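Local coordinates for protein L-threonine-O-3-phosphate decarboxylase (Porphyromonas gingivalis, PDB 3FKD) that probably binds pyridoxal 5'-phosphate and may use it to decarboxylate L-threonine O-3-phosphate, at residues G53-M58 against F238-P243; Y81-A86 against K213-R218; R91-I96 against G123-S128; V170-E175 against T277-L282. All coordinates share one frame; numbering follows the deposited sequence.

Contact 1 of 4, residues G53-M58 against F238-P243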
loop_
_atom_site.group_PDB
_atom_site.type_symbol
_atom_site.label_atom_id
_atom_site.label_comp_id
_atom_site.label_asym_id
_atom_site.label_seq_id
_atom_site.Cartn_x
_atom_site.Cartn_y
_atom_site.Cartn_z
ATOM N N GLY A 53 11.268 -9.357 -3.831
ATOM C CA GLY A 53 11.615 -10.677 -4.317
ATOM C C GLY A 53 12.353 -11.576 -3.339
ATOM O O GLY A 53 12.221 -12.795 -3.417
ATOM N N THR A 54 13.165 -10.996 -2.452
ATOM C CA THR A 54 13.867 -11.777 -1.467
ATOM C C THR A 54 12.888 -12.328 -0.425
ATOM O O THR A 54 12.991 -13.506 -0.019
ATOM C CB THR A 54 15.012 -10.965 -0.784
ATOM O OG1 THR A 54 15.986 -10.626 -1.763
ATOM C CG2 THR A 54 15.716 -11.786 0.223
ATOM N N LEU A 55 11.940 -11.488 0.010
ATOM C CA LEU A 55 10.896 -11.969 0.901
ATOM C C LEU A 55 10.104 -13.076 0.229
ATOM O O LEU A 55 9.887 -14.132 0.822
ATOM C CB LEU A 55 9.972 -10.851 1.373
ATOM C CG LEU A 55 8.921 -11.176 2.442
ATOM C CD1 LEU A 55 9.555 -11.974 3.593
ATOM C CD2 LEU A 55 8.299 -9.924 2.957
ATOM N N ARG A 56 9.706 -12.840 -1.016
ATOM C CA ARG A 56 8.955 -13.823 -1.784
ATOM C C ARG A 56 9.684 -15.149 -1.791
ATOM O O ARG A 56 9.105 -16.193 -1.475
ATOM C CB ARG A 56 8.737 -13.348 -3.222
ATOM C CG ARG A 56 7.804 -14.242 -4.021
ATOM C CD ARG A 56 7.776 -13.827 -5.467
ATOM N NE ARG A 56 9.031 -14.135 -6.151
ATOM C CZ ARG A 56 9.810 -13.228 -6.740
ATOM N NH1 ARG A 56 9.472 -11.945 -6.738
ATOM N NH2 ARG A 56 10.925 -13.596 -7.347
ATOM N N GLN A 57 10.958 -15.100 -2.147
ATOM C CA GLN A 57 11.799 -16.289 -2.154
ATOM C C GLN A 57 11.784 -17.021 -0.795
ATOM O O GLN A 57 11.510 -18.215 -0.746
ATOM C CB GLN A 57 13.209 -15.915 -2.620
ATOM C CG GLN A 57 14.276 -16.975 -2.476
ATOM C CD GLN A 57 14.043 -18.175 -3.370
ATOM O OE1 GLN A 57 13.305 -19.116 -3.014
ATOM N NE2 GLN A 57 14.694 -18.167 -4.538
HETATM N N MSE A 58 12.040 -16.323 0.305
HETATM C CA MSE A 58 12.039 -16.986 1.618
HETATM C C MSE A 58 10.657 -17.500 2.085
HETATM O O MSE A 58 10.581 -18.400 2.925
HETATM C CB MSE A 58 12.585 -16.076 2.706
HETATM C CG MSE A 58 13.891 -15.356 2.380
HETATM SE SE MSE A 58 14.055 -14.021 3.798
HETATM C CE MSE A 58 15.179 -12.694 2.976
ATOM N N PHE A 238 12.297 -10.879 9.611
ATOM C CA PHE A 238 12.572 -11.174 11.015
ATOM C C PHE A 238 11.611 -12.220 11.639
ATOM O O PHE A 238 12.047 -13.199 12.241
ATOM C CB PHE A 238 12.557 -9.880 11.831
ATOM C CG PHE A 238 13.211 -10.017 13.166
ATOM C CD1 PHE A 238 12.458 -10.090 14.316
ATOM C CD2 PHE A 238 14.579 -10.095 13.273
ATOM C CE1 PHE A 238 13.065 -10.215 15.545
ATOM C CE2 PHE A 238 15.176 -10.233 14.495
ATOM C CZ PHE A 238 14.424 -10.290 15.626
ATOM N N ILE A 239 10.307 -12.007 11.490
ATOM C CA ILE A 239 9.338 -13.015 11.939
ATOM C C ILE A 239 9.622 -14.419 11.347
ATOM O O ILE A 239 9.575 -15.425 12.073
ATOM C CB ILE A 239 7.889 -12.570 11.656
ATOM C CG1 ILE A 239 7.542 -11.366 12.553
ATOM C CG2 ILE A 239 6.897 -13.763 11.793
ATOM C CD1 ILE A 239 6.470 -10.404 11.976
ATOM N N LEU A 240 9.915 -14.476 10.047
ATOM C CA LEU A 240 10.203 -15.743 9.379
ATOM C C LEU A 240 11.427 -16.486 9.916
ATOM O O LEU A 240 11.432 -17.707 9.938
ATOM C CB LEU A 240 10.377 -15.555 7.878
ATOM C CG LEU A 240 9.065 -15.481 7.124
ATOM C CD1 LEU A 240 9.328 -15.215 5.645
ATOM C CD2 LEU A 240 8.345 -16.773 7.335
ATOM N N ILE A 241 12.459 -15.745 10.320
ATOM C CA ILE A 241 13.723 -16.311 10.809
ATOM C C ILE A 241 13.579 -16.844 12.252
ATOM O O ILE A 241 14.363 -17.679 12.719
ATOM C CB ILE A 241 14.845 -15.253 10.691
ATOM C CG1 ILE A 241 15.220 -15.061 9.225
ATOM C CG2 ILE A 241 16.096 -15.653 11.423
ATOM C CD1 ILE A 241 16.256 -13.904 8.963
ATOM N N HIS A 242 12.550 -16.377 12.945
ATOM C CA HIS A 242 12.360 -16.688 14.338
ATOM C C HIS A 242 10.934 -17.240 14.601
ATOM O O HIS A 242 10.175 -16.674 15.356
ATOM C CB HIS A 242 12.606 -15.419 15.144
ATOM C CG HIS A 242 13.897 -14.733 14.827
ATOM N ND1 HIS A 242 14.997 -14.784 15.660
ATOM C CD2 HIS A 242 14.259 -13.950 13.784
ATOM C CE1 HIS A 242 15.979 -14.074 15.137
ATOM N NE2 HIS A 242 15.552 -13.547 14.004
ATOM N N PRO A 243 10.583 -18.359 13.956
ATOM C CA PRO A 243 9.257 -18.977 14.140
ATOM C C PRO A 243 8.876 -19.171 15.600
ATOM O O PRO A 243 7.759 -18.836 15.982
ATOM C CB PRO A 243 9.401 -20.333 13.430
ATOM C CG PRO A 243 10.941 -20.478 13.142
ATOM C CD PRO A 243 11.373 -19.068 12.928
#

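Contact 2 of 4, residues Y81-A86 against K213-R218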
loop_
_atom_site.group_PDB
_atom_site.type_symbol
_atom_site.label_atom_id
_atom_site.label_comp_id
_atom_site.label_asym_id
_atom_site.label_seq_id
_atom_site.Cartn_x
_atom_site.Cartn_y
_atom_site.Cartn_z
ATOM N N TYR A 81 -8.509 -7.122 -3.142
ATOM C CA TYR A 81 -8.725 -6.201 -4.223
ATOM C C TYR A 81 -7.935 -6.569 -5.497
ATOM O O TYR A 81 -8.462 -6.493 -6.616
ATOM C CB TYR A 81 -8.311 -4.837 -3.714
ATOM C CG TYR A 81 -9.362 -4.187 -2.863
ATOM C CD1 TYR A 81 -10.388 -3.424 -3.440
ATOM C CD2 TYR A 81 -9.372 -4.353 -1.494
ATOM C CE1 TYR A 81 -11.366 -2.833 -2.668
ATOM C CE2 TYR A 81 -10.329 -3.740 -0.714
ATOM C CZ TYR A 81 -11.322 -2.984 -1.317
ATOM O OH TYR A 81 -12.278 -2.395 -0.535
ATOM N N GLN A 82 -6.662 -6.938 -5.352
ATOM C CA GLN A 82 -5.938 -7.312 -6.542
ATOM C C GLN A 82 -6.525 -8.566 -7.204
ATOM O O GLN A 82 -6.427 -8.728 -8.426
ATOM C CB GLN A 82 -4.444 -7.487 -6.273
ATOM C CG GLN A 82 -3.573 -6.925 -7.410
ATOM C CD GLN A 82 -2.155 -7.463 -7.404
ATOM O OE1 GLN A 82 -1.419 -7.326 -6.425
ATOM N NE2 GLN A 82 -1.762 -8.079 -8.504
ATOM N N ILE A 83 -7.096 -9.460 -6.395
ATOM C CA ILE A 83 -7.706 -10.703 -6.889
ATOM C C ILE A 83 -9.041 -10.407 -7.602
ATOM O O ILE A 83 -9.272 -10.863 -8.719
ATOM C CB ILE A 83 -7.953 -11.707 -5.726
ATOM C CG1 ILE A 83 -6.630 -12.269 -5.162
ATOM C CG2 ILE A 83 -8.886 -12.837 -6.151
ATOM C CD1 ILE A 83 -6.863 -13.277 -4.030
ATOM N N ALA A 84 -9.904 -9.652 -6.929
ATOM C CA ALA A 84 -11.124 -9.090 -7.500
ATOM C C ALA A 84 -10.847 -8.431 -8.832
ATOM O O ALA A 84 -11.526 -8.740 -9.805
ATOM C CB ALA A 84 -11.733 -8.085 -6.565
ATOM N N GLN A 85 -9.839 -7.549 -8.867
ATOM C CA GLN A 85 -9.415 -6.856 -10.090
ATOM C C GLN A 85 -9.104 -7.799 -11.248
ATOM O O GLN A 85 -9.693 -7.667 -12.366
ATOM C CB GLN A 85 -8.237 -5.904 -9.838
ATOM C CG GLN A 85 -8.075 -4.830 -10.902
ATOM C CD GLN A 85 -6.827 -3.953 -10.721
ATOM O OE1 GLN A 85 -6.037 -4.150 -9.796
ATOM N NE2 GLN A 85 -6.642 -2.998 -11.620
ATOM N N ALA A 86 -8.199 -8.742 -10.996
ATOM C CA ALA A 86 -7.780 -9.694 -12.022
ATOM C C ALA A 86 -8.973 -10.465 -12.644
ATOM O O ALA A 86 -8.835 -11.060 -13.713
ATOM C CB ALA A 86 -6.748 -10.662 -11.469
ATOM N N LYS A 213 0.426 -21.178 -10.430
ATOM C CA LYS A 213 0.931 -20.073 -11.243
ATOM C C LYS A 213 0.100 -19.661 -12.485
ATOM O O LYS A 213 0.276 -18.578 -13.028
ATOM C CB LYS A 213 2.422 -20.260 -11.573
ATOM C CG LYS A 213 2.804 -21.607 -12.155
ATOM C CD LYS A 213 4.292 -21.607 -12.513
ATOM C CE LYS A 213 4.620 -20.390 -13.412
ATOM N NZ LYS A 213 6.054 -20.248 -13.857
ATOM N N ASP A 214 -0.818 -20.504 -12.924
ATOM C CA ASP A 214 -1.787 -20.053 -13.898
ATOM C C ASP A 214 -2.642 -18.944 -13.301
ATOM O O ASP A 214 -2.812 -17.883 -13.904
ATOM C CB ASP A 214 -2.693 -21.195 -14.332
ATOM C CG ASP A 214 -2.194 -21.901 -15.575
ATOM O OD1 ASP A 214 -2.289 -23.151 -15.590
ATOM O OD2 ASP A 214 -1.718 -21.220 -16.526
ATOM N N PHE A 215 -3.192 -19.176 -12.115
ATOM C CA PHE A 215 -3.976 -18.143 -11.486
ATOM C C PHE A 215 -3.073 -16.955 -11.192
ATOM O O PHE A 215 -3.333 -15.822 -11.609
ATOM C CB PHE A 215 -4.643 -18.666 -10.206
ATOM C CG PHE A 215 -5.324 -17.595 -9.385
ATOM C CD1 PHE A 215 -6.656 -17.332 -9.550
ATOM C CD2 PHE A 215 -4.615 -16.861 -8.459
ATOM C CE1 PHE A 215 -7.273 -16.376 -8.809
ATOM C CE2 PHE A 215 -5.222 -15.889 -7.726
ATOM C CZ PHE A 215 -6.563 -15.653 -7.894
HETATM N N MSE A 216 -1.994 -17.228 -10.475
HETATM C CA MSE A 216 -1.059 -16.187 -10.085
HETATM C C MSE A 216 -0.698 -15.158 -11.169
HETATM O O MSE A 216 -0.432 -14.001 -10.849
HETATM C CB MSE A 216 0.222 -16.791 -9.526
HETATM C CG MSE A 216 1.022 -15.737 -8.816
HETATM SE SE MSE A 216 -0.009 -15.042 -7.298
HETATM C CE MSE A 216 0.665 -16.255 -5.989
ATOM N N LYS A 217 -0.656 -15.577 -12.435
ATOM C CA LYS A 217 -0.279 -14.663 -13.513
ATOM C C LYS A 217 -1.457 -13.801 -13.999
ATOM O O LYS A 217 -1.237 -12.712 -14.523
ATOM C CB LYS A 217 0.432 -15.379 -14.683
ATOM C CG LYS A 217 1.959 -15.600 -14.475
ATOM C CD LYS A 217 2.769 -15.203 -15.743
ATOM C CE LYS A 217 4.005 -16.099 -16.015
ATOM N NZ LYS A 217 4.158 -16.400 -17.516
ATOM N N ARG A 218 -2.697 -14.255 -13.822
ATOM C CA ARG A 218 -3.792 -13.330 -14.009
ATOM C C ARG A 218 -3.687 -12.227 -12.965
ATOM O O ARG A 218 -3.972 -11.072 -13.254
ATOM C CB ARG A 218 -5.153 -13.996 -13.944
ATOM C CG ARG A 218 -5.480 -14.831 -15.147
ATOM C CD ARG A 218 -5.866 -14.006 -16.391
ATOM N NE ARG A 218 -7.093 -13.212 -16.268
ATOM C CZ ARG A 218 -8.337 -13.699 -16.281
ATOM N NH1 ARG A 218 -8.560 -14.999 -16.408
ATOM N NH2 ARG A 218 -9.371 -12.878 -16.176
#

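Contact 3 of 4, residues R91-I96 against G123-S128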
loop_
_atom_site.group_PDB
_atom_site.type_symbol
_atom_site.label_atom_id
_atom_site.label_comp_id
_atom_site.label_asym_id
_atom_site.label_seq_id
_atom_site.Cartn_x
_atom_site.Cartn_y
_atom_site.Cartn_z
ATOM N N ARG A 91 -18.369 -14.055 -10.949
ATOM C CA ARG A 91 -19.458 -14.294 -10.008
ATOM C C ARG A 91 -18.879 -14.865 -8.727
ATOM O O ARG A 91 -18.163 -15.868 -8.737
ATOM C CB ARG A 91 -20.505 -15.225 -10.622
ATOM C CG ARG A 91 -21.111 -14.601 -11.879
ATOM C CD ARG A 91 -22.040 -15.495 -12.670
ATOM N NE ARG A 91 -22.552 -14.712 -13.797
ATOM C CZ ARG A 91 -23.263 -15.193 -14.819
ATOM N NH1 ARG A 91 -23.575 -16.491 -14.875
ATOM N NH2 ARG A 91 -23.666 -14.365 -15.779
ATOM N N SER A 92 -19.196 -14.192 -7.631
ATOM C CA SER A 92 -18.665 -14.543 -6.327
ATOM C C SER A 92 -19.749 -14.892 -5.319
ATOM O O SER A 92 -20.715 -14.142 -5.144
ATOM C CB SER A 92 -17.778 -13.411 -5.788
ATOM O OG SER A 92 -16.592 -13.369 -6.530
ATOM N N LEU A 93 -19.553 -16.045 -4.685
ATOM C CA LEU A 93 -20.311 -16.511 -3.538
ATOM C C LEU A 93 -19.560 -16.091 -2.284
ATOM O O LEU A 93 -18.419 -16.492 -2.078
ATOM C CB LEU A 93 -20.429 -18.051 -3.572
ATOM C CG LEU A 93 -21.367 -18.773 -2.575
ATOM C CD1 LEU A 93 -22.786 -18.207 -2.640
ATOM C CD2 LEU A 93 -21.395 -20.279 -2.782
ATOM N N ILE A 94 -20.187 -15.281 -1.450
ATOM C CA ILE A 94 -19.557 -14.851 -0.217
ATOM C C ILE A 94 -20.384 -15.277 1.032
ATOM O O ILE A 94 -21.554 -14.946 1.154
ATOM C CB ILE A 94 -19.379 -13.330 -0.231
ATOM C CG1 ILE A 94 -18.549 -12.880 -1.457
ATOM C CG2 ILE A 94 -18.773 -12.864 1.049
ATOM C CD1 ILE A 94 -18.425 -11.370 -1.621
ATOM N N ALA A 95 -19.786 -16.027 1.948
ATOM C CA ALA A 95 -20.457 -16.324 3.204
ATOM C C ALA A 95 -20.523 -15.074 4.083
ATOM O O ALA A 95 -19.602 -14.294 4.108
ATOM C CB ALA A 95 -19.769 -17.451 3.922
ATOM N N ILE A 96 -21.640 -14.874 4.766
ATOM C CA ILE A 96 -21.800 -13.761 5.679
ATOM C C ILE A 96 -22.339 -14.262 7.035
ATOM O O ILE A 96 -22.940 -15.340 7.123
ATOM C CB ILE A 96 -22.775 -12.719 5.109
ATOM C CG1 ILE A 96 -23.992 -13.419 4.510
ATOM C CG2 ILE A 96 -22.111 -11.867 4.050
ATOM C CD1 ILE A 96 -25.224 -12.541 4.375
ATOM N N GLY A 123 -20.996 -26.412 2.257
ATOM C CA GLY A 123 -20.731 -27.555 1.397
ATOM C C GLY A 123 -21.934 -27.910 0.550
ATOM O O GLY A 123 -21.889 -28.797 -0.297
ATOM N N GLU A 124 -22.997 -27.150 0.756
ATOM C CA GLU A 124 -24.328 -27.519 0.357
ATOM C C GLU A 124 -25.048 -26.255 -0.130
ATOM O O GLU A 124 -26.267 -26.174 -0.149
ATOM C CB GLU A 124 -24.978 -28.110 1.601
ATOM C CG GLU A 124 -26.346 -28.649 1.502
ATOM C CD GLU A 124 -27.042 -28.340 2.775
ATOM O OE1 GLU A 124 -26.600 -27.348 3.396
ATOM O OE2 GLU A 124 -27.996 -29.062 3.173
ATOM N N ALA A 125 -24.254 -25.268 -0.532
ATOM C CA ALA A 125 -24.744 -24.076 -1.194
ATOM C C ALA A 125 -24.757 -24.320 -2.700
ATOM O O ALA A 125 -24.397 -25.408 -3.164
ATOM C CB ALA A 125 -23.863 -22.898 -0.864
ATOM N N ASP A 126 -25.160 -23.311 -3.466
ATOM C CA ASP A 126 -25.241 -23.459 -4.920
ATOM C C ASP A 126 -24.003 -22.916 -5.639
ATOM O O ASP A 126 -23.883 -21.706 -5.849
ATOM C CB ASP A 126 -26.508 -22.760 -5.454
ATOM C CG ASP A 126 -26.880 -23.192 -6.856
ATOM O OD1 ASP A 126 -26.371 -24.237 -7.315
ATOM O OD2 ASP A 126 -27.704 -22.494 -7.492
ATOM N N PHE A 127 -23.122 -23.828 -6.044
ATOM C CA PHE A 127 -21.866 -23.511 -6.735
ATOM C C PHE A 127 -21.918 -23.562 -8.262
ATOM O O PHE A 127 -20.888 -23.431 -8.936
ATOM C CB PHE A 127 -20.765 -24.465 -6.260
ATOM C CG PHE A 127 -20.338 -24.235 -4.839
ATOM C CD1 PHE A 127 -20.836 -25.018 -3.822
ATOM C CD2 PHE A 127 -19.451 -23.221 -4.529
ATOM C CE1 PHE A 127 -20.456 -24.806 -2.536
ATOM C CE2 PHE A 127 -19.073 -22.999 -3.236
ATOM C CZ PHE A 127 -19.572 -23.788 -2.233
ATOM N N SER A 128 -23.119 -23.729 -8.803
ATOM C CA SER A 128 -23.307 -23.995 -10.226
ATOM C C SER A 128 -22.569 -23.048 -11.140
ATOM O O SER A 128 -21.772 -23.486 -11.978
ATOM C CB SER A 128 -24.779 -23.963 -10.562
ATOM O OG SER A 128 -25.488 -24.638 -9.546
#

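Contact 4 of 4, residues V170-E175 against T277-L282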
loop_
_atom_site.group_PDB
_atom_site.type_symbol
_atom_site.label_atom_id
_atom_site.label_comp_id
_atom_site.label_asym_id
_atom_site.label_seq_id
_atom_site.Cartn_x
_atom_site.Cartn_y
_atom_site.Cartn_z
ATOM N N VAL A 170 -5.382 -18.344 10.602
ATOM C CA VAL A 170 -5.056 -19.746 10.552
ATOM C C VAL A 170 -4.298 -20.158 11.810
ATOM O O VAL A 170 -4.341 -21.306 12.197
ATOM C CB VAL A 170 -4.246 -20.099 9.307
ATOM C CG1 VAL A 170 -2.757 -20.083 9.614
ATOM C CG2 VAL A 170 -4.667 -21.451 8.792
ATOM N N SER A 171 -3.630 -19.224 12.473
ATOM C CA SER A 171 -2.954 -19.564 13.714
ATOM C C SER A 171 -3.774 -19.318 15.032
ATOM O O SER A 171 -3.308 -19.616 16.145
ATOM C CB SER A 171 -1.539 -18.919 13.738
ATOM O OG SER A 171 -1.595 -17.671 14.399
ATOM N N PHE A 172 -4.989 -18.796 14.897
ATOM C CA PHE A 172 -5.904 -18.576 16.026
ATOM C C PHE A 172 -6.721 -19.848 16.322
ATOM O O PHE A 172 -7.790 -19.776 16.858
ATOM C CB PHE A 172 -6.904 -17.436 15.720
ATOM C CG PHE A 172 -6.291 -16.056 15.661
ATOM C CD1 PHE A 172 -7.022 -14.956 16.067
ATOM C CD2 PHE A 172 -4.996 -15.859 15.185
ATOM C CE1 PHE A 172 -6.488 -13.686 16.009
ATOM C CE2 PHE A 172 -4.441 -14.593 15.123
ATOM C CZ PHE A 172 -5.177 -13.503 15.535
ATOM N N THR A 173 -6.199 -20.996 15.915
ATOM C CA THR A 173 -6.835 -22.280 16.128
ATOM C C THR A 173 -5.795 -23.400 16.287
ATOM O O THR A 173 -4.706 -23.378 15.669
ATOM C CB THR A 173 -7.776 -22.689 14.987
ATOM O OG1 THR A 173 -8.413 -23.919 15.338
ATOM C CG2 THR A 173 -6.988 -22.931 13.692
ATOM N N THR A 174 -6.191 -24.372 17.114
ATOM C CA THR A 174 -5.472 -25.595 17.474
ATOM C C THR A 174 -5.667 -26.688 16.435
ATOM O O THR A 174 -4.891 -27.631 16.355
ATOM C CB THR A 174 -6.106 -26.139 18.777
ATOM O OG1 THR A 174 -5.685 -25.345 19.893
ATOM C CG2 THR A 174 -5.768 -27.613 19.012
ATOM N N GLU A 175 -6.742 -26.570 15.663
ATOM C CA GLU A 175 -7.174 -27.631 14.762
ATOM C C GLU A 175 -6.344 -27.681 13.486
ATOM O O GLU A 175 -5.430 -26.866 13.286
ATOM C CB GLU A 175 -8.648 -27.449 14.415
ATOM C CG GLU A 175 -9.554 -27.204 15.648
ATOM C CD GLU A 175 -10.364 -28.423 16.062
ATOM O OE1 GLU A 175 -9.757 -29.454 16.442
ATOM O OE2 GLU A 175 -11.615 -28.342 16.024
ATOM N N THR A 277 -12.806 -19.846 17.931
ATOM C CA THR A 277 -11.538 -19.164 18.058
ATOM C C THR A 277 -11.594 -18.143 19.178
ATOM O O THR A 277 -12.531 -18.152 19.942
ATOM C CB THR A 277 -11.087 -18.513 16.717
ATOM O OG1 THR A 277 -9.714 -18.159 16.804
ATOM C CG2 THR A 277 -11.880 -17.241 16.401
ATOM N N THR A 278 -10.616 -17.240 19.255
ATOM C CA THR A 278 -10.471 -16.376 20.431
ATOM C C THR A 278 -11.233 -15.036 20.395
ATOM O O THR A 278 -11.155 -14.237 21.332
ATOM C CB THR A 278 -9.017 -16.105 20.709
ATOM O OG1 THR A 278 -8.468 -15.525 19.541
ATOM C CG2 THR A 278 -8.278 -17.390 20.945
ATOM N N PHE A 279 -11.963 -14.793 19.324
ATOM C CA PHE A 279 -12.961 -13.733 19.349
ATOM C C PHE A 279 -14.330 -14.347 19.006
ATOM O O PHE A 279 -14.396 -15.462 18.499
ATOM C CB PHE A 279 -12.598 -12.628 18.352
ATOM C CG PHE A 279 -12.352 -13.138 16.968
ATOM C CD1 PHE A 279 -13.399 -13.334 16.102
ATOM C CD2 PHE A 279 -11.057 -13.440 16.549
ATOM C CE1 PHE A 279 -13.170 -13.830 14.843
ATOM C CE2 PHE A 279 -10.815 -13.929 15.287
ATOM C CZ PHE A 279 -11.848 -14.116 14.423
ATOM N N PHE A 280 -15.408 -13.605 19.250
ATOM C CA PHE A 280 -16.774 -14.157 19.161
ATOM C C PHE A 280 -17.827 -13.042 19.101
ATOM O O PHE A 280 -17.585 -11.919 19.513
ATOM C CB PHE A 280 -17.063 -15.104 20.383
ATOM C CG PHE A 280 -16.769 -14.461 21.705
ATOM C CD1 PHE A 280 -17.695 -13.616 22.301
ATOM C CD2 PHE A 280 -15.535 -14.627 22.311
ATOM C CE1 PHE A 280 -17.421 -12.990 23.488
ATOM C CE2 PHE A 280 -15.243 -13.986 23.486
ATOM C CZ PHE A 280 -16.208 -13.175 24.094
ATOM N N LEU A 281 -19.008 -13.368 18.602
ATOM C CA LEU A 281 -20.159 -12.469 18.660
ATOM C C LEU A 281 -20.947 -12.616 20.018
ATOM O O LEU A 281 -21.193 -13.723 20.517
ATOM C CB LEU A 281 -21.058 -12.773 17.449
ATOM C CG LEU A 281 -21.102 -11.980 16.135
ATOM C CD1 LEU A 281 -20.006 -10.977 15.877
ATOM C CD2 LEU A 281 -21.214 -12.934 14.967
ATOM N N LEU A 282 -21.310 -11.503 20.640
ATOM C CA LEU A 282 -22.385 -11.573 21.606
ATOM C C LEU A 282 -23.619 -10.719 21.224
ATOM O O LEU A 282 -23.509 -9.635 20.624
ATOM C CB LEU A 282 -21.897 -11.337 23.041
ATOM C CG LEU A 282 -21.830 -9.993 23.764
ATOM C CD1 LEU A 282 -23.104 -9.119 23.598
ATOM C CD2 LEU A 282 -21.574 -10.304 25.244
#

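Contact 1 of 4, residues G53-M58 against F238-P243
Met58, modelled as selenomethionine and one of the residues that meet Leu240 across this contact, is fixed in its helix by a backbone bond from Met58 N to Thr54 O of 3.0 Å. No hydrogen bond joins the two segments, and their small meeting is mostly one of apolar side chains. Leu240 points toward the 53-58 segment and its CD1 does nearly all the touching, sitting 3.8 Å from Leu55 CD1. Leu55 reaches it because CG stands anti to the backbone N (chi1 -173°), which swings the branched end across to cross Leu240 obliquely, one methyl on one methyl. Met58 approaches the same methyl from roughly a right angle to Leu55, with Met58 CB 4.5 Å from Leu240 CD1. This is helix-on-helix packing near the periphery of the fold, in a chain of the class I and II aminotransferase family. Leucine suits the place on both helices, since its forked apolar end can put a methyl against another methyl and carries no polar atom to satisfy. Leu59, a turn on from Leu55, and Arg62, a turn on from Met58, also receive Leu240, while Leu55 touches Ala236 and Met58 touches Lys237.

Contact 2 of 4, residues Y81-A86 against K213-R218
Ile83 and Phe215 are brought together by their first torsions: Ile83 CG2 lies anti to its own backbone N, and Phe215 CG does the same on the other helix (chi1 172°), carrying the ring out toward helix 75-86. The methyl Ile83 CG2 comes up to the rim of the ring, near its plane, at 4.0 Å from Phe215 CZ, and the two side chains cross at about a right angle. A beta-branched residue suits this spot, for one branch can meet the phenyl rim while the side chain also packs on Val190 and Val192 of strand 189-194. Phe215 shares Val190 with it and also meets the ring of Phe87, the two planes only about 5° apart. The layout is that of the large domain of fold type I pyridoxal-phosphate enzymes, in which helices flank a seven-stranded mixed sheet; the two helices here follow strands 70-73 and 207-210, neighbours in that sheet.

At the next turn the backbones come closest, with the CA atoms of Ala86 and Arg218 5.8 Å apart. Alanine fits so near an approach: its methyl points toward helix 213-220, and Ala86 CB is 3.3 Å from Arg218 O. The arginine is curled, bent at its second and third torsions, which folds its guanidinium back toward Ala86; Ala86 O stands oblique to the guanidinium, 3.1 Å from Arg218 NH2. Nearby, Gln85 NE2 bonds Tyr109 OH of the second subunit.

Contact 3 of 4, residues R91-I96 against G123-S128
Leu93 meets Phe127 with a single methyl, CD2, laid over one face of the ring. The fit depends on both rotamers. In Leu93, CG is anti to the backbone N (chi1 -171°), and a chi2 of 54° then turns CD2 outward from the strand; in Phe127, CG lies beside the backbone N and anti to the carbonyl carbon, which turns the ring in beneath that methyl although its CB does not aim directly at the strand. The result is a CH-pi contact in which Leu93 CD2 is 4.1 Å from the centroid of the Phe127 ring and 29° from its normal. The methyl is displaced toward one side of the ring, and its shortest approach is 3.6 Å, to Phe127 CE2. The side chains cross at about a right angle.

Strand 91-96 runs between 112-117 and 132-136 in the parallel part of the large-domain sheet. Helix 100-108, which makes the beta-alpha-beta crossover to strand 112-117, lies against Ser92 and Ile94 on one face; Leu93 points to the other, where the loop leading to strand 132-136 passes over it. Ala125 adds only a methyl beside the ring contact, Ala125 CB standing 4.1 Å from Leu93 CD2. Phe127, flat and wholly apolar, is buried further among Cys133, His158, Thr161 and Phe163, and Met130 also packs on Leu93.

Contact 4 of 4, residues V170-E175 against T277-L282
At what is probably the junction of the large and small domains, the loop after strand 162-166 touches the lead-in and first residue of strand 279-284, with Phe172 against Thr277, Thr278 and Phe279. A hydrogen bond ties the loop backbone to the lead-in: Thr277 OG1 gives its proton to Phe172 O at a modelled 2.5 Å, unusually short and of uncertain exact value. The donor approaches at a C=O...donor angle of 135° and is tilted 24° from the carbonyl plane. Threonine suits the position because it serves both partners. Its hydroxyl, anti to the backbone N (chi1 -165°), faces the loop, while Thr277 CG2 lies 3.6 Å above the Phe279 ring, over its centre. Phe172 CD1 comes to the edge of that same ring, 4.0 Å from Phe279 CE2, and the two side chains cross at about a right angle. Thr278 OG1 lies 3.8 Å from Phe172 CD1, oblique to the ring. Tyr169 meets both phenylalanines edge-to-face, making an aromatic cluster. Thr173 OG1 accepts from Glu175 N at 3.2 Å, forming an ST turn. Such a buried seam between loop and small-domain sheet is consistent with the two-domain build of fold type I enzymes.

Overall arrangement
The four contacts are spread through one chain of a dimer, with no two touching. Contacts 2 and 3 belong to the large-domain sheet and its flanking helices; their centres are about 20 Å apart, and contact 3 is nested along the chain inside the loop closed by contact 2. Contact 1 closes a wider loop around both, its centre about 23 Å from that of contact 2. Contact 4, nearest the middle of the chain, lies on the other side of that middle from contact 2, their centres about 28 Å apart, and probably joins the two domains. In fold type I relatives the cofactor pocket lies between the domains and subunits, so contact 4, on a loop following the central strand 162-166, may lie near it.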